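Local coordinates for mandelate racemase/muconate lactonizing protein (Thermobispora bispora, PDB 3VC5) that probably catalyses the magnesium-dependent dehydration of D-glucarate to 5-dehydro-4-deoxy-D-glucarate, as a member of the mandelate racemase/muconate lactonizing enzyme family, at residues L335-N340 with T351-A356; D190-Q195 with A221-A226. All coordinates share one frame; numbering follows the deposited sequence.

Contact 1: L335-N340 with T351-A356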
loop_
_atom_site.group_PDB
_atom_site.type_symbol
_atom_site.label_atom_id
_atom_site.label_comp_id
_atom_site.label_asym_id
_atom_site.label_seq_id
_atom_site.Cartn_x
_atom_site.Cartn_y
_atom_site.Cartn_z
ATOM N N LEU A 335 1.563 -2.200 -14.059
ATOM C CA LEU A 335 1.139 -0.807 -13.986
ATOM C C LEU A 335 1.711 0.065 -15.052
ATOM O O LEU A 335 2.923 -0.005 -15.359
ATOM C CB LEU A 335 1.490 -0.186 -12.636
ATOM C CG LEU A 335 0.290 0.207 -11.746
ATOM C CD1 LEU A 335 -0.507 -0.968 -11.308
ATOM C CD2 LEU A 335 0.746 0.998 -10.518
ATOM N N SER A 336 0.830 0.892 -15.606
ATOM C CA SER A 336 1.243 2.018 -16.416
ATOM C C SER A 336 0.620 3.259 -15.759
ATOM O O SER A 336 0.218 3.200 -14.587
ATOM C CB SER A 336 0.744 1.831 -17.854
ATOM O OG SER A 336 1.193 2.872 -18.700
ATOM N N MET A 337 0.529 4.375 -16.484
ATOM C CA MET A 337 -0.039 5.575 -15.870
ATOM C C MET A 337 -0.819 6.350 -16.909
ATOM O O MET A 337 -0.301 6.641 -17.979
ATOM C CB MET A 337 1.079 6.479 -15.316
ATOM C CG MET A 337 0.562 7.651 -14.461
ATOM S SD MET A 337 1.855 8.669 -13.705
ATOM C CE MET A 337 2.584 7.492 -12.550
ATOM N N HIS A 338 -2.053 6.701 -16.568
ATOM C CA HIS A 338 -2.951 7.493 -17.395
ATOM C C HIS A 338 -2.674 8.985 -17.169
ATOM O O HIS A 338 -2.342 9.424 -16.037
ATOM C CB HIS A 338 -4.410 7.137 -17.032
ATOM C CG HIS A 338 -5.428 8.134 -17.514
ATOM N ND1 HIS A 338 -5.845 9.222 -16.754
ATOM C CD2 HIS A 338 -6.119 8.202 -18.684
ATOM C CE1 HIS A 338 -6.752 9.910 -17.439
ATOM N NE2 HIS A 338 -6.924 9.316 -18.622
ATOM N N SER A 339 -2.897 9.758 -18.229
ATOM C CA SER A 339 -2.714 11.201 -18.208
ATOM C C SER A 339 -4.020 11.916 -18.638
ATOM O O SER A 339 -4.780 11.381 -19.469
ATOM C CB SER A 339 -1.538 11.576 -19.134
ATOM O OG SER A 339 -1.438 12.977 -19.267
ATOM N N ASN A 340 -4.267 13.116 -18.095
ATOM C CA ASN A 340 -5.166 14.099 -18.719
ATOM C C ASN A 340 -4.334 15.376 -18.957
ATOM O O ASN A 340 -3.272 15.562 -18.307
ATOM C CB ASN A 340 -6.338 14.471 -17.818
ATOM C CG ASN A 340 -7.443 13.442 -17.814
ATOM O OD1 ASN A 340 -7.692 12.823 -16.784
ATOM N ND2 ASN A 340 -8.129 13.267 -18.942
ATOM N N THR A 351 6.021 12.032 -11.805
ATOM C CA THR A 351 7.394 11.579 -11.926
ATOM C C THR A 351 7.943 11.035 -10.600
ATOM O O THR A 351 8.573 9.982 -10.579
ATOM C CB THR A 351 8.267 12.715 -12.499
ATOM O OG1 THR A 351 7.767 13.050 -13.807
ATOM C CG2 THR A 351 9.748 12.304 -12.586
ATOM N N HIS A 352 7.690 11.731 -9.492
ATOM C CA HIS A 352 8.121 11.207 -8.198
ATOM C C HIS A 352 7.418 9.891 -7.893
ATOM O O HIS A 352 8.050 8.951 -7.381
ATOM C CB HIS A 352 7.850 12.221 -7.048
ATOM C CG HIS A 352 8.813 13.358 -7.028
ATOM N ND1 HIS A 352 10.008 13.300 -6.339
ATOM C CD2 HIS A 352 8.748 14.599 -7.578
ATOM C CE1 HIS A 352 10.652 14.449 -6.494
ATOM N NE2 HIS A 352 9.913 15.252 -7.240
ATOM N N LEU A 353 6.117 9.823 -8.185
ATOM C CA LEU A 353 5.374 8.584 -7.912
ATOM C C LEU A 353 5.971 7.432 -8.735
ATOM O O LEU A 353 6.305 6.352 -8.202
ATOM C CB LEU A 353 3.887 8.766 -8.251
ATOM C CG LEU A 353 3.021 7.486 -8.243
ATOM C CD1 LEU A 353 2.989 6.822 -6.844
ATOM C CD2 LEU A 353 1.615 7.835 -8.724
ATOM N N ALA A 354 6.098 7.632 -10.047
ATOM C CA ALA A 354 6.639 6.547 -10.887
ATOM C C ALA A 354 8.088 6.189 -10.510
ATOM O O ALA A 354 8.461 5.010 -10.533
ATOM C CB ALA A 354 6.553 6.911 -12.369
ATOM N N ALA A 355 8.917 7.194 -10.201
ATOM C CA ALA A 355 10.321 6.918 -9.883
ATOM C C ALA A 355 10.486 6.046 -8.639
ATOM O O ALA A 355 11.447 5.270 -8.538
ATOM C CB ALA A 355 11.122 8.250 -9.706
ATOM N N ALA A 356 9.568 6.200 -7.688
ATOM C CA ALA A 356 9.702 5.585 -6.365
ATOM C C ALA A 356 8.802 4.373 -6.211
ATOM O O ALA A 356 8.673 3.860 -5.097
ATOM C CB ALA A 356 9.379 6.615 -5.234
#
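Met337, near the end of strand 334-337, meets Leu353 and Ala354 of helix 344-355 through a single atom, its terminal methyl CE. The thioether leaves the strand fully extended: CG lies anti to the backbone N (chi1 -171°) and the chain turns only at the last bond, where chi3 of -66° swings CE out of the line of the side chain and against the helix. Along the helix, the side chain of Thr351 leaves the backbone away from 335-340, and its OG1 is hydrogen-bonded to Tyr164 OH. Leu353 makes the first touch, its branch CD2 lying 4.0 Å from Met337 CE while CD1 stands farther off; the two side chains run past each other at a slant. Leu318 and Ser321 of helix 318-330 also pack on this leucine. Ala354 follows, with CB likewise 4.0 Å from Met337 CE, and its methyl also rests on Val162 of strand 161-169. Seen from CE, the two carbons lie about 100° apart, so the methyl sits in the angle between leucine branch and alanine. The strand and the helix that follows it form one beta-alpha unit of the modified (beta/alpha)7beta barrel of the enolase superfamily. The next residue, His338, predicted to be a proton acceptor, is hydrogen-bonded through ND1 to Asp311. The chemistry is purely apolar: no hydrogen bond joins the segments, so three buried side chains meet by van der Waals contact alone, one residue before that histidine.

Contact 2: D190-Q195 with A221-A226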
loop_
_atom_site.group_PDB
_atom_site.type_symbol
_atom_site.label_atom_id
_atom_site.label_comp_id
_atom_site.label_asym_id
_atom_site.label_seq_id
_atom_site.Cartn_x
_atom_site.Cartn_y
_atom_site.Cartn_z
ATOM N N ASP A 190 -0.071 8.253 -42.640
ATOM C CA ASP A 190 1.028 9.164 -42.942
ATOM C C ASP A 190 1.095 10.323 -41.948
ATOM O O ASP A 190 2.177 10.692 -41.459
ATOM C CB ASP A 190 0.880 9.737 -44.353
ATOM C CG ASP A 190 1.278 8.750 -45.441
ATOM O OD1 ASP A 190 1.805 7.654 -45.151
ATOM O OD2 ASP A 190 1.070 9.091 -46.616
ATOM N N GLY A 191 -0.060 10.923 -41.684
ATOM C CA GLY A 191 -0.132 12.054 -40.774
ATOM C C GLY A 191 0.257 11.680 -39.349
ATOM O O GLY A 191 0.920 12.442 -38.675
ATOM N N ILE A 192 -0.169 10.506 -38.888
ATOM C CA ILE A 192 0.192 10.000 -37.566
ATOM C C ILE A 192 1.688 9.680 -37.472
ATOM O O ILE A 192 2.355 10.023 -36.481
ATOM C CB ILE A 192 -0.688 8.765 -37.201
ATOM C CG1 ILE A 192 -2.140 9.215 -36.927
ATOM C CG2 ILE A 192 -0.078 7.926 -36.056
ATOM C CD1 ILE A 192 -2.328 10.038 -35.654
ATOM N N VAL A 193 2.235 9.044 -38.504
ATOM C CA VAL A 193 3.664 8.805 -38.521
ATOM C C VAL A 193 4.420 10.146 -38.498
ATOM O O VAL A 193 5.425 10.264 -37.803
ATOM C CB VAL A 193 4.100 7.934 -39.729
ATOM C CG1 VAL A 193 5.625 7.892 -39.841
ATOM C CG2 VAL A 193 3.566 6.523 -39.579
ATOM N N ALA A 194 3.955 11.150 -39.236
ATOM C CA ALA A 194 4.664 12.435 -39.244
ATOM C C ALA A 194 4.626 13.070 -37.849
ATOM O O ALA A 194 5.625 13.643 -37.386
ATOM C CB ALA A 194 4.078 13.382 -40.276
ATOM N N GLN A 195 3.464 12.970 -37.194
ATOM C CA GLN A 195 3.303 13.503 -35.845
ATOM C C GLN A 195 4.263 12.802 -34.870
ATOM O O GLN A 195 4.895 13.448 -34.018
ATOM C CB GLN A 195 1.852 13.331 -35.388
ATOM C CG GLN A 195 1.512 13.997 -34.045
ATOM C CD GLN A 195 0.104 13.635 -33.644
ATOM O OE1 GLN A 195 -0.874 14.113 -34.241
ATOM N NE2 GLN A 195 -0.012 12.750 -32.690
ATOM N N ALA A 221 -5.812 0.455 -37.133
ATOM C CA ALA A 221 -4.858 -0.650 -37.238
ATOM C C ALA A 221 -3.772 -0.333 -38.282
ATOM O O ALA A 221 -2.593 -0.627 -38.066
ATOM C CB ALA A 221 -5.566 -1.964 -37.555
ATOM N N GLU A 222 -4.176 0.254 -39.408
ATOM C CA GLU A 222 -3.233 0.645 -40.451
ATOM C C GLU A 222 -2.191 1.632 -39.917
ATOM O O GLU A 222 -0.996 1.511 -40.232
ATOM C CB GLU A 222 -3.958 1.306 -41.623
ATOM C CG GLU A 222 -4.687 0.381 -42.557
ATOM C CD GLU A 222 -5.227 1.137 -43.751
ATOM O OE1 GLU A 222 -4.492 2.003 -44.278
ATOM O OE2 GLU A 222 -6.379 0.876 -44.157
ATOM N N ALA A 223 -2.653 2.616 -39.130
ATOM C CA ALA A 223 -1.761 3.609 -38.524
ATOM C C ALA A 223 -0.775 2.936 -37.568
ATOM O O ALA A 223 0.421 3.255 -37.542
ATOM C CB ALA A 223 -2.562 4.646 -37.781
ATOM N N ILE A 224 -1.282 2.022 -36.747
ATOM C CA ILE A 224 -0.401 1.250 -35.866
ATOM C C ILE A 224 0.664 0.498 -36.670
ATOM O O ILE A 224 1.846 0.502 -36.320
ATOM C CB ILE A 224 -1.199 0.249 -34.992
ATOM C CG1 ILE A 224 -1.944 0.996 -33.880
ATOM C CG2 ILE A 224 -0.269 -0.811 -34.407
ATOM C CD1 ILE A 224 -1.024 1.727 -32.886
ATOM N N GLN A 225 0.261 -0.148 -37.757
ATOM C CA GLN A 225 1.235 -0.850 -38.572
ATOM C C GLN A 225 2.269 0.083 -39.192
ATOM O O GLN A 225 3.451 -0.259 -39.303
ATOM C CB GLN A 225 0.515 -1.645 -39.659
ATOM C CG GLN A 225 -0.003 -2.966 -39.170
ATOM C CD GLN A 225 1.124 -3.973 -38.984
ATOM O OE1 GLN A 225 0.911 -5.068 -38.465
ATOM N NE2 GLN A 225 2.335 -3.601 -39.411
ATOM N N ALA A 226 1.817 1.254 -39.614
ATOM C CA ALA A 226 2.724 2.248 -40.173
ATOM C C ALA A 226 3.718 2.738 -39.129
ATOM O O ALA A 226 4.875 3.051 -39.461
ATOM C CB ALA A 226 1.934 3.425 -40.741
#
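Val193 of helix 189-203 and Ala226 of helix 217-230 form the tight end of this helix-helix contact, and Ile192 with Ala223 the looser one. At the tight end Val193 CG2 lies 3.7 Å from Ala226 CB, and the same methyl stands 3.7 Å from the backbone Ala226 O, so one branch rests on both the side chain and the carbonyl of a single residue. With CG1 anti to the backbone N (chi1 171°), CG1 points off from Ala226, while CG2, anti to the carbonyl carbon, is turned onto it. Ile192 CG2 comes no nearer than 4.5 Å to Ala223 CB, a shallow touch. The isoleucine starts toward the other helix, but its CG1-CD1 arm leads away from it. Tightness and burial run in opposite senses here: Val193 and Ala226 are partly exposed, whereas Ile192 and Ala223 are buried. Beyond the tight pair the contact gives way to the exposed side chains of Asp190 and Glu222, which do not touch across it. The small alanines let the backbones come close, with CA atoms 6.8 Å apart both for Ile192 and Ala223 and for Val193 and Ala226. No hydrogen bond joins the segments; side chain meets side chain through methyl groups, one of them also lying against a backbone carbonyl. Val193 also reaches Leu227 and Ala230 farther along helix 217-230. On the inner side Ile192 and Ala223 both pack on Leu210 of strand 208-211, and Ile192 on Leu168 of strand 161-169. The two helices thus lie side by side on the outside of the barrel, joined in sequence through strand 208-211, whose last residue is Lys211, a predicted proton acceptor.

Overall arrangement
Contact 2 closes before contact 1 opens along the chain, and both belong to the enolase-type C-terminal barrel. Their centres are 26 Å apart and their nearest atoms about 14 Å, so they do not touch. Contact 2 joins two outer helices, 189-203 and 217-230, near the surface; contact 1 joins strand 334-337 to the outer helix 344-355 near the chain's centre. Strand 161-169 links them, since side chains from both contacts pack on it. Of two predicted proton acceptors, His338 belongs to contact 1, while the side chain of Lys211 lies about 8 Å from that of Ile192 in contact 2, consistent with one active site reached from different barrel strands.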